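Local coordinates for glideosome-associated protein 50 (Plasmodium falciparum 3D7, PDB 3TGH) that is a component of the glideosome, the machinery of parasite gliding and host cell invasion, and may anchor it to the inner membrane complex, at residues L220-E225 against E241-A246; Y130-T135 against A152-I157; S66-D71 against A115-K120. All blocks are in the same frame, centred on the assembly; numbering follows the deposited sequence.

Contact 1 of 3, residues L220-E225 against E241-A246; sequences LLKDAE and EDNDMA
Met245 lays its methyl end against the last turn of helix 218-223, where it overlaps Leu221. Its CE lies 3.6 Å from Leu221 CB, and its SD comes within 4.1 Å of Leu221 CD1. The two side chains cross at about a right angle. The Met245 chain runs out extended, with CG anti to the backbone N (chi1 -172°), and bends at the sulfur (chi3 -44°). That bend turns CE onto the helix, where it also meets Lys222 CG at 3.8 Å.

Lys222 continues from there as an extended chain along the outside. Its NZ makes a long salt bridge to Asp242 OD2 at 3.9 Å. A water fills in this pair: it accepts from Lys222 NZ at 2.9 Å and donates to Asp242 OD2 at 2.6 Å. The other carboxylate oxygen, OD1, is in a salt bridge with Lys266, so both oxygens of Asp242 face a lysine.

Leu221 also packs on Ile201 and Val226. Leu221 and Met245 are buried, while Lys222 lies at the surface. Glu225 ends the helix in a Schellman motif. The partner is a beta hairpin, closed by a type I' turn from Asp242 to Met245.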
loop_
_atom_site.group_PDB
_atom_site.type_symbol
_atom_site.label_atom_id
_atom_site.label_comp_id
_atom_site.label_asym_id
_atom_site.label_seq_id
_atom_site.Cartn_x
_atom_site.Cartn_y
_atom_site.Cartn_z
ATOM N N LEU A 220 12.210 -11.928 5.086
ATOM C CA LEU A 220 11.308 -12.525 4.087
ATOM C C LEU A 220 11.264 -11.705 2.797
ATOM O O LEU A 220 11.206 -12.261 1.700
ATOM C CB LEU A 220 9.882 -12.663 4.635
ATOM C CG LEU A 220 9.679 -13.522 5.887
ATOM C CD1 LEU A 220 8.221 -13.485 6.298
ATOM C CD2 LEU A 220 10.139 -14.959 5.686
ATOM N N LEU A 221 11.269 -10.382 2.931
ATOM C CA LEU A 221 11.233 -9.498 1.769
ATOM C C LEU A 221 12.528 -9.599 0.968
ATOM O O LEU A 221 12.502 -9.650 -0.260
ATOM C CB LEU A 221 10.987 -8.050 2.196
ATOM C CG LEU A 221 9.733 -7.750 3.014
ATOM C CD1 LEU A 221 9.658 -6.253 3.288
ATOM C CD2 LEU A 221 8.462 -8.235 2.324
ATOM N N LYS A 222 13.658 -9.644 1.670
ATOM C CA LYS A 222 14.966 -9.757 1.016
ATOM C C LYS A 222 15.121 -11.115 0.334
ATOM O O LYS A 222 15.619 -11.189 -0.783
ATOM C CB LYS A 222 16.109 -9.539 2.018
ATOM C CG LYS A 222 16.337 -8.085 2.398
ATOM C CD LYS A 222 17.450 -7.963 3.437
ATOM C CE LYS A 222 17.683 -6.521 3.849
ATOM N NZ LYS A 222 18.528 -6.436 5.076
ATOM N N ASP A 223 14.674 -12.177 1.000
ATOM C CA ASP A 223 14.735 -13.526 0.428
ATOM C C ASP A 223 13.951 -13.609 -0.884
ATOM O O ASP A 223 14.367 -14.311 -1.814
ATOM C CB ASP A 223 14.201 -14.566 1.420
ATOM C CG ASP A 223 14.062 -15.948 0.798
ATOM O OD1 ASP A 223 15.097 -16.622 0.606
ATOM O OD2 ASP A 223 12.920 -16.354 0.491
ATOM N N ALA A 224 12.827 -12.892 -0.955
ATOM C CA ALA A 224 11.987 -12.871 -2.156
ATOM C C ALA A 224 12.362 -11.787 -3.178
ATOM O O ALA A 224 11.713 -11.669 -4.211
ATOM C CB ALA A 224 10.514 -12.736 -1.765
ATOM N N GLU A 225 13.406 -11.010 -2.896
ATOM C CA GLU A 225 13.868 -9.939 -3.790
ATOM C C GLU A 225 12.771 -8.915 -4.099
ATOM O O GLU A 225 12.595 -8.486 -5.248
ATOM C CB GLU A 225 14.447 -10.513 -5.084
ATOM C CG GLU A 225 15.606 -11.477 -4.882
ATOM C CD GLU A 225 16.369 -11.721 -6.168
ATOM O OE1 GLU A 225 17.052 -10.786 -6.643
ATOM O OE2 GLU A 225 16.280 -12.843 -6.710
ATOM N N GLU A 241 16.699 3.522 0.552
ATOM C CA GLU A 241 17.090 2.420 -0.323
ATOM C C GLU A 241 18.230 1.637 0.291
ATOM O O GLU A 241 19.237 2.217 0.705
ATOM C CB GLU A 241 17.475 2.909 -1.723
ATOM C CG GLU A 241 17.486 1.769 -2.752
ATOM C CD GLU A 241 17.921 2.200 -4.144
ATOM O OE1 GLU A 241 17.506 3.286 -4.605
ATOM O OE2 GLU A 241 18.673 1.429 -4.786
ATOM N N ASP A 242 18.059 0.317 0.334
ATOM C CA ASP A 242 18.995 -0.586 0.984
ATOM C C ASP A 242 18.921 -1.963 0.322
ATOM O O ASP A 242 17.859 -2.584 0.306
ATOM C CB ASP A 242 18.650 -0.694 2.473
ATOM C CG ASP A 242 19.398 -1.816 3.176
ATOM O OD1 ASP A 242 20.633 -1.711 3.332
ATOM O OD2 ASP A 242 18.742 -2.801 3.584
ATOM N N ASN A 243 20.047 -2.422 -0.230
ATOM C CA ASN A 243 20.149 -3.754 -0.847
ATOM C C ASN A 243 19.138 -3.979 -1.982
ATOM O O ASN A 243 18.466 -5.012 -2.029
ATOM C CB ASN A 243 20.002 -4.860 0.213
ATOM C CG ASN A 243 21.016 -4.736 1.353
ATOM O OD1 ASN A 243 20.738 -5.134 2.488
ATOM N ND2 ASN A 243 22.195 -4.195 1.053
ATOM N N ASP A 244 19.036 -3.001 -2.881
ATOM C CA ASP A 244 18.131 -3.057 -4.045
ATOM C C ASP A 244 16.642 -3.188 -3.675
ATOM O O ASP A 244 15.835 -3.642 -4.487
ATOM C CB ASP A 244 18.543 -4.180 -5.015
ATOM C CG ASP A 244 19.972 -4.027 -5.522
ATOM O OD1 ASP A 244 20.303 -2.952 -6.071
ATOM O OD2 ASP A 244 20.760 -4.987 -5.381
ATOM N N MET A 245 16.290 -2.786 -2.456
ATOM C CA MET A 245 14.894 -2.663 -2.052
ATOM C C MET A 245 14.641 -1.226 -1.638
ATOM O O MET A 245 15.420 -0.651 -0.874
ATOM C CB MET A 245 14.566 -3.593 -0.882
ATOM C CG MET A 245 13.073 -3.647 -0.562
ATOM S SD MET A 245 12.620 -4.650 0.868
ATOM C CE MET A 245 13.634 -6.108 0.623
ATOM N N ALA A 246 13.561 -0.650 -2.152
ATOM C CA ALA A 246 13.157 0.690 -1.776
ATOM C C ALA A 246 12.077 0.620 -0.697
ATOM O O ALA A 246 11.072 -0.066 -0.853
ATOM C CB ALA A 246 12.648 1.458 -2.982
HETATM O O HOH W 1 18.482 -3.696 5.961
#

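Contact 2 of 3, residues Y130-T135 against A152-I157; sequences YFTHFT and AAFIFI
The Phe131 ring carries Ala153 CB over one face, 3.6 Å above its plane and offset toward the rim. This is a CH-pi contact, with the methyl 3.9 Å from the ring centroid. Phe131 CG lies beside the backbone N (chi1 -81°), which swings the ring across the neighbouring strand and over the alanine.

Other rings gather on the opposite face of the sheet. Phe154 has Tyr130 O at its edge, in plane, and Thr132 CG2 also near its edge. Tyr130 and Phe154 lie side by side and point the same way, with Tyr130 CD2 4.0 Å from Phe154 CD1. Tyr130 CB meets the edge of the Phe156 ring at CE1, 4.1 Å away. Beyond the pair, Tyr130 stacks on Phe77, and Phe154 makes edge-to-face contacts with Phe6 and Phe37, on the other sheet of the metallophosphoesterase sandwich.

The backbones form an antiparallel hairpin of strands 128-136 and 148-156. Tyr130 and Phe154 are a hydrogen-bonded pair: Tyr130 N to Phe154 O and Phe154 N to Tyr130 O are both 2.8 Å. Thr132 and Ala152 are the next such pair. The bond from Thr132 N to Ala152 O, 2.9 Å long, is nearly straight at 169°. Between them, Phe131 and Ala153 form a non-hydrogen-bonded pair.

Backbone hydrogen bonds set the register. The side chains meet through carbon atoms, adding apolar packing and no charge pairing.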
loop_
_atom_site.group_PDB
_atom_site.type_symbol
_atom_site.label_atom_id
_atom_site.label_comp_id
_atom_site.label_asym_id
_atom_site.label_seq_id
_atom_site.Cartn_x
_atom_site.Cartn_y
_atom_site.Cartn_z
ATOM N N TYR A 130 -2.747 -9.353 -4.952
ATOM C CA TYR A 130 -3.279 -9.041 -6.273
ATOM C C TYR A 130 -2.139 -9.251 -7.265
ATOM O O TYR A 130 -1.112 -8.579 -7.206
ATOM C CB TYR A 130 -3.783 -7.596 -6.307
ATOM C CG TYR A 130 -4.140 -7.069 -7.680
ATOM C CD1 TYR A 130 -5.148 -7.658 -8.433
ATOM C CD2 TYR A 130 -3.487 -5.950 -8.211
ATOM C CE1 TYR A 130 -5.486 -7.167 -9.697
ATOM C CE2 TYR A 130 -3.816 -5.453 -9.471
ATOM C CZ TYR A 130 -4.814 -6.066 -10.205
ATOM O OH TYR A 130 -5.142 -5.569 -11.446
ATOM N N PHE A 131 -2.307 -10.223 -8.149
ATOM C CA PHE A 131 -1.306 -10.521 -9.163
ATOM C C PHE A 131 -1.845 -10.033 -10.486
ATOM O O PHE A 131 -3.002 -10.294 -10.820
ATOM C CB PHE A 131 -1.057 -12.026 -9.250
ATOM C CG PHE A 131 -0.133 -12.556 -8.194
ATOM C CD1 PHE A 131 -0.526 -12.601 -6.864
ATOM C CD2 PHE A 131 1.122 -13.041 -8.533
ATOM C CE1 PHE A 131 0.332 -13.092 -5.885
ATOM C CE2 PHE A 131 1.978 -13.541 -7.560
ATOM C CZ PHE A 131 1.582 -13.571 -6.238
ATOM N N THR A 132 -1.011 -9.328 -11.238
ATOM C CA THR A 132 -1.410 -8.810 -12.530
ATOM C C THR A 132 -0.237 -8.881 -13.513
ATOM O O THR A 132 0.838 -9.381 -13.181
ATOM C CB THR A 132 -1.971 -7.376 -12.405
ATOM O OG1 THR A 132 -2.567 -6.983 -13.648
ATOM C CG2 THR A 132 -0.878 -6.378 -11.985
ATOM N N HIS A 133 -0.469 -8.412 -14.730
ATOM C CA HIS A 133 0.547 -8.456 -15.774
ATOM C C HIS A 133 0.274 -7.391 -16.824
ATOM O O HIS A 133 -0.847 -6.886 -16.929
ATOM C CB HIS A 133 0.566 -9.834 -16.434
ATOM C CG HIS A 133 -0.733 -10.204 -17.081
ATOM N ND1 HIS A 133 -0.949 -10.080 -18.436
ATOM C CD2 HIS A 133 -1.892 -10.667 -16.556
ATOM C CE1 HIS A 133 -2.181 -10.464 -18.721
ATOM N NE2 HIS A 133 -2.775 -10.823 -17.598
ATOM N N PHE A 134 1.308 -7.052 -17.588
ATOM C CA PHE A 134 1.173 -6.130 -18.713
ATOM C C PHE A 134 2.176 -6.480 -19.807
ATOM O O PHE A 134 3.176 -7.148 -19.544
ATOM C CB PHE A 134 1.327 -4.675 -18.252
ATOM C CG PHE A 134 2.676 -4.347 -17.659
ATOM C CD1 PHE A 134 3.655 -3.729 -18.427
ATOM C CD2 PHE A 134 2.961 -4.636 -16.331
ATOM C CE1 PHE A 134 4.899 -3.411 -17.881
ATOM C CE2 PHE A 134 4.206 -4.320 -15.776
ATOM C CZ PHE A 134 5.169 -3.710 -16.550
ATOM N N THR A 135 1.890 -6.029 -21.028
ATOM C CA THR A 135 2.716 -6.340 -22.197
ATOM C C THR A 135 3.751 -5.243 -22.452
ATOM O O THR A 135 3.464 -4.064 -22.266
ATOM C CB THR A 135 1.848 -6.508 -23.465
ATOM O OG1 THR A 135 0.769 -7.415 -23.200
ATOM C CG2 THR A 135 2.678 -7.046 -24.619
ATOM N N ALA A 152 3.384 -8.526 -12.168
ATOM C CA ALA A 152 3.568 -7.764 -10.935
ATOM C C ALA A 152 2.732 -8.379 -9.824
ATOM O O ALA A 152 1.529 -8.610 -10.000
ATOM C CB ALA A 152 3.172 -6.311 -11.144
ATOM N N ALA A 153 3.374 -8.655 -8.689
ATOM C CA ALA A 153 2.690 -9.154 -7.511
ATOM C C ALA A 153 2.582 -8.035 -6.482
ATOM O O ALA A 153 3.584 -7.471 -6.081
ATOM C CB ALA A 153 3.426 -10.342 -6.929
ATOM N N PHE A 154 1.353 -7.719 -6.094
ATOM C CA PHE A 154 1.065 -6.769 -5.026
ATOM C C PHE A 154 0.613 -7.562 -3.815
ATOM O O PHE A 154 -0.358 -8.321 -3.885
ATOM C CB PHE A 154 -0.020 -5.787 -5.476
ATOM C CG PHE A 154 0.452 -4.823 -6.521
ATOM C CD1 PHE A 154 0.453 -5.171 -7.856
ATOM C CD2 PHE A 154 0.929 -3.564 -6.162
ATOM C CE1 PHE A 154 0.905 -4.274 -8.824
ATOM C CE2 PHE A 154 1.382 -2.671 -7.122
ATOM C CZ PHE A 154 1.370 -3.026 -8.451
ATOM N N ILE A 155 1.343 -7.420 -2.711
ATOM C CA ILE A 155 1.044 -8.140 -1.486
ATOM C C ILE A 155 0.658 -7.116 -0.413
ATOM O O ILE A 155 1.389 -6.145 -0.156
ATOM C CB ILE A 155 2.226 -9.005 -1.044
ATOM C CG1 ILE A 155 2.462 -10.114 -2.088
ATOM C CG2 ILE A 155 1.971 -9.621 0.344
ATOM C CD1 ILE A 155 3.839 -10.758 -1.998
ATOM N N PHE A 156 -0.513 -7.314 0.174
ATOM C CA PHE A 156 -1.064 -6.373 1.147
ATOM C C PHE A 156 -1.027 -7.002 2.524
ATOM O O PHE A 156 -1.570 -8.089 2.740
ATOM C CB PHE A 156 -2.491 -5.970 0.760
ATOM C CG PHE A 156 -2.570 -5.271 -0.564
ATOM C CD1 PHE A 156 -2.656 -6.002 -1.747
ATOM C CD2 PHE A 156 -2.513 -3.880 -0.639
ATOM C CE1 PHE A 156 -2.702 -5.353 -2.989
ATOM C CE2 PHE A 156 -2.555 -3.233 -1.859
ATOM C CZ PHE A 156 -2.636 -3.977 -3.045
ATOM N N ILE A 157 -0.379 -6.317 3.464
ATOM C CA ILE A 157 -0.208 -6.841 4.820
ATOM C C ILE A 157 -0.861 -5.942 5.857
ATOM O O ILE A 157 -1.009 -4.735 5.647
ATOM C CB ILE A 157 1.293 -7.049 5.185
ATOM C CG1 ILE A 157 2.090 -5.751 5.096
ATOM C CG2 ILE A 157 1.928 -8.079 4.265
ATOM C CD1 ILE A 157 3.552 -5.900 5.592
#

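Contact 3 of 3, residues S66-D71 against A115-K120; sequences SEEKGD and ATNYPK
This is a surface contact between two loops of the metallophosphoesterase fold, neither with regular helix or strand at the touching residues. The 66-71 loop leads from helix 56-62 to strand 75-78. Residues 115-119 lead into strand 120-122, an outermost strand of its sheet. That strand runs parallel to 75-78, and backbone bonds of Lys120 with Met74 and Phe76 join them. The contact therefore extends the meeting of two neighbouring strands outward into the loops that precede them.

Asn117 is the main meeting point. Asn117 O accepts the N-H of Glu67, with Glu67 N 3.1 Å away. The donor lies above the carbonyl plane, 38° out of it. Ser66 CA makes a CA-H...O contact with the same Asn117 O at 3.3 Å. A water donates to both Asn117 O and Glu67 O, at 2.6 Å from each. The water thus bridges two carbonyl oxygens that could not bond each other directly.

The side chain of Asn117 lies alongside this backbone, its CB 3.6 Å from Glu67 O and close to Ser66 CB. Glu68 bends back at chi2 (-56°) in a loose approach, with Glu68 OE1 3.7 Å from Asn117 ND2. The carboxylate and amide planes are 69° apart.

Tyr118 touches Ser66 through CB, and its ring leads away to pack on Tyr61 and Glu62 of helix 56-62. Thr116 CB lies over one face of the Tyr118 ring, 3.7 Å from its plane and over its centre, and Thr116 OG1 donates to Tyr118 O at 2.8 Å.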
loop_
_atom_site.group_PDB
_atom_site.type_symbol
_atom_site.label_atom_id
_atom_site.label_comp_id
_atom_site.label_asym_id
_atom_site.label_seq_id
_atom_site.Cartn_x
_atom_site.Cartn_y
_atom_site.Cartn_z
ATOM N N SER A 66 -14.270 11.780 -5.539
ATOM C CA SER A 66 -15.172 11.557 -6.663
ATOM C C SER A 66 -14.899 12.550 -7.787
ATOM O O SER A 66 -14.410 13.659 -7.557
ATOM C CB SER A 66 -16.638 11.650 -6.230
ATOM O OG SER A 66 -16.945 12.943 -5.747
ATOM N N GLU A 67 -15.216 12.125 -9.001
ATOM C CA GLU A 67 -15.103 12.970 -10.185
ATOM C C GLU A 67 -16.121 12.487 -11.221
ATOM O O GLU A 67 -16.504 11.318 -11.234
ATOM C CB GLU A 67 -13.677 12.899 -10.745
ATOM C CG GLU A 67 -13.331 13.922 -11.836
ATOM C CD GLU A 67 -13.222 15.350 -11.316
ATOM O OE1 GLU A 67 -14.275 15.981 -11.074
ATOM O OE2 GLU A 67 -12.084 15.851 -11.168
ATOM N N GLU A 68 -16.570 13.387 -12.084
ATOM C CA GLU A 68 -17.513 13.001 -13.132
ATOM C C GLU A 68 -16.793 12.249 -14.252
ATOM O O GLU A 68 -15.563 12.115 -14.233
ATOM C CB GLU A 68 -18.260 14.228 -13.661
ATOM C CG GLU A 68 -19.115 14.934 -12.603
ATOM C CD GLU A 68 -20.125 14.007 -11.932
ATOM O OE1 GLU A 68 -20.212 14.022 -10.683
ATOM O OE2 GLU A 68 -20.827 13.258 -12.649
ATOM N N LYS A 69 -17.575 11.711 -15.186
ATOM C CA LYS A 69 -17.058 10.995 -16.359
ATOM C C LYS A 69 -16.340 9.679 -16.011
ATOM O O LYS A 69 -15.688 9.073 -16.868
ATOM C CB LYS A 69 -16.142 11.915 -17.183
ATOM C CG LYS A 69 -16.019 11.534 -18.658
ATOM C CD LYS A 69 -15.291 12.602 -19.470
ATOM C CE LYS A 69 -16.211 13.758 -19.853
ATOM N NZ LYS A 69 -15.580 14.659 -20.862
ATOM N N GLY A 70 -16.473 9.233 -14.761
ATOM C CA GLY A 70 -15.852 7.996 -14.308
ATOM C C GLY A 70 -14.336 8.039 -14.224
ATOM O O GLY A 70 -13.696 6.991 -14.196
ATOM N N ASP A 71 -13.762 9.241 -14.163
ATOM C CA ASP A 71 -12.308 9.408 -14.156
ATOM C C ASP A 71 -11.629 8.823 -12.907
ATOM O O ASP A 71 -10.447 8.493 -12.954
ATOM C CB ASP A 71 -11.927 10.889 -14.285
ATOM C CG ASP A 71 -12.191 11.456 -15.677
ATOM O OD1 ASP A 71 -12.414 10.677 -16.637
ATOM O OD2 ASP A 71 -12.167 12.698 -15.803
ATOM N N ALA A 115 -21.529 1.294 -11.366
ATOM C CA ALA A 115 -20.342 2.120 -11.165
ATOM C C ALA A 115 -20.620 3.299 -10.237
ATOM O O ALA A 115 -21.772 3.684 -10.023
ATOM C CB ALA A 115 -19.814 2.619 -12.505
ATOM N N THR A 116 -19.545 3.859 -9.690
ATOM C CA THR A 116 -19.623 5.024 -8.825
ATOM C C THR A 116 -18.711 6.129 -9.358
ATOM O O THR A 116 -17.864 5.879 -10.221
ATOM C CB THR A 116 -19.207 4.659 -7.387
ATOM O OG1 THR A 116 -17.951 3.962 -7.410
ATOM C CG2 THR A 116 -20.266 3.772 -6.731
ATOM N N ASN A 117 -18.891 7.345 -8.840
ATOM C CA ASN A 117 -18.014 8.476 -9.164
ATOM C C ASN A 117 -16.681 8.419 -8.411
ATOM O O ASN A 117 -15.738 9.122 -8.759
ATOM C CB ASN A 117 -18.708 9.805 -8.847
ATOM C CG ASN A 117 -19.955 10.035 -9.691
ATOM O OD1 ASN A 117 -20.034 9.601 -10.840
ATOM N ND2 ASN A 117 -20.937 10.728 -9.120
ATOM N N TYR A 118 -16.610 7.578 -7.384
ATOM C CA TYR A 118 -15.414 7.455 -6.546
ATOM C C TYR A 118 -14.782 6.067 -6.720
ATOM O O TYR A 118 -15.413 5.167 -7.286
ATOM C CB TYR A 118 -15.780 7.720 -5.085
ATOM C CG TYR A 118 -17.016 6.985 -4.616
ATOM C CD1 TYR A 118 -18.247 7.632 -4.534
ATOM C CD2 TYR A 118 -16.958 5.642 -4.263
ATOM C CE1 TYR A 118 -19.380 6.964 -4.106
ATOM C CE2 TYR A 118 -18.085 4.963 -3.831
ATOM C CZ TYR A 118 -19.294 5.631 -3.756
ATOM O OH TYR A 118 -20.414 4.965 -3.334
ATOM N N PRO A 119 -13.534 5.883 -6.249
ATOM C CA PRO A 119 -12.884 4.592 -6.493
ATOM C C PRO A 119 -13.562 3.421 -5.778
ATOM O O PRO A 119 -14.201 3.610 -4.745
ATOM C CB PRO A 119 -11.461 4.803 -5.950
ATOM C CG PRO A 119 -11.254 6.279 -5.956
ATOM C CD PRO A 119 -12.592 6.877 -5.697
ATOM N N LYS A 120 -13.408 2.224 -6.328
ATOM C CA LYS A 120 -14.013 1.022 -5.753
ATOM C C LYS A 120 -13.154 0.509 -4.583
ATOM O O LYS A 120 -12.019 0.101 -4.770
ATOM C CB LYS A 120 -14.176 -0.066 -6.821
ATOM C CG LYS A 120 -14.979 -1.286 -6.347
ATOM C CD LYS A 120 -15.055 -2.378 -7.399
ATOM C CE LYS A 120 -15.949 -3.530 -6.930
ATOM N NZ LYS A 120 -16.052 -4.633 -7.933
HETATM O O HOH W 2 -15.241 8.990 -11.318
#

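Contact 3 comes first along the chain. It closes a loop of 43 intervening residues that includes strand 75-78 and two helices, and ties the approaches to strands 75-78 and 120-122 at the edge of one sheet. Contact 2 follows. It closes the hairpin of strands 128-136 and 148-156 at the edge of the second sheet. Contact 1 comes last and sets helix 218-223 against the hairpin of strands 237-242 and 245-250 in that second sheet. The three are in series, so none nests in or crosses another. Contacts 1 and 2 have centres about 17 Å apart. Contacts 1 and 3 lie on opposite sides of the chain's centre, with their own centres about 36 Å apart.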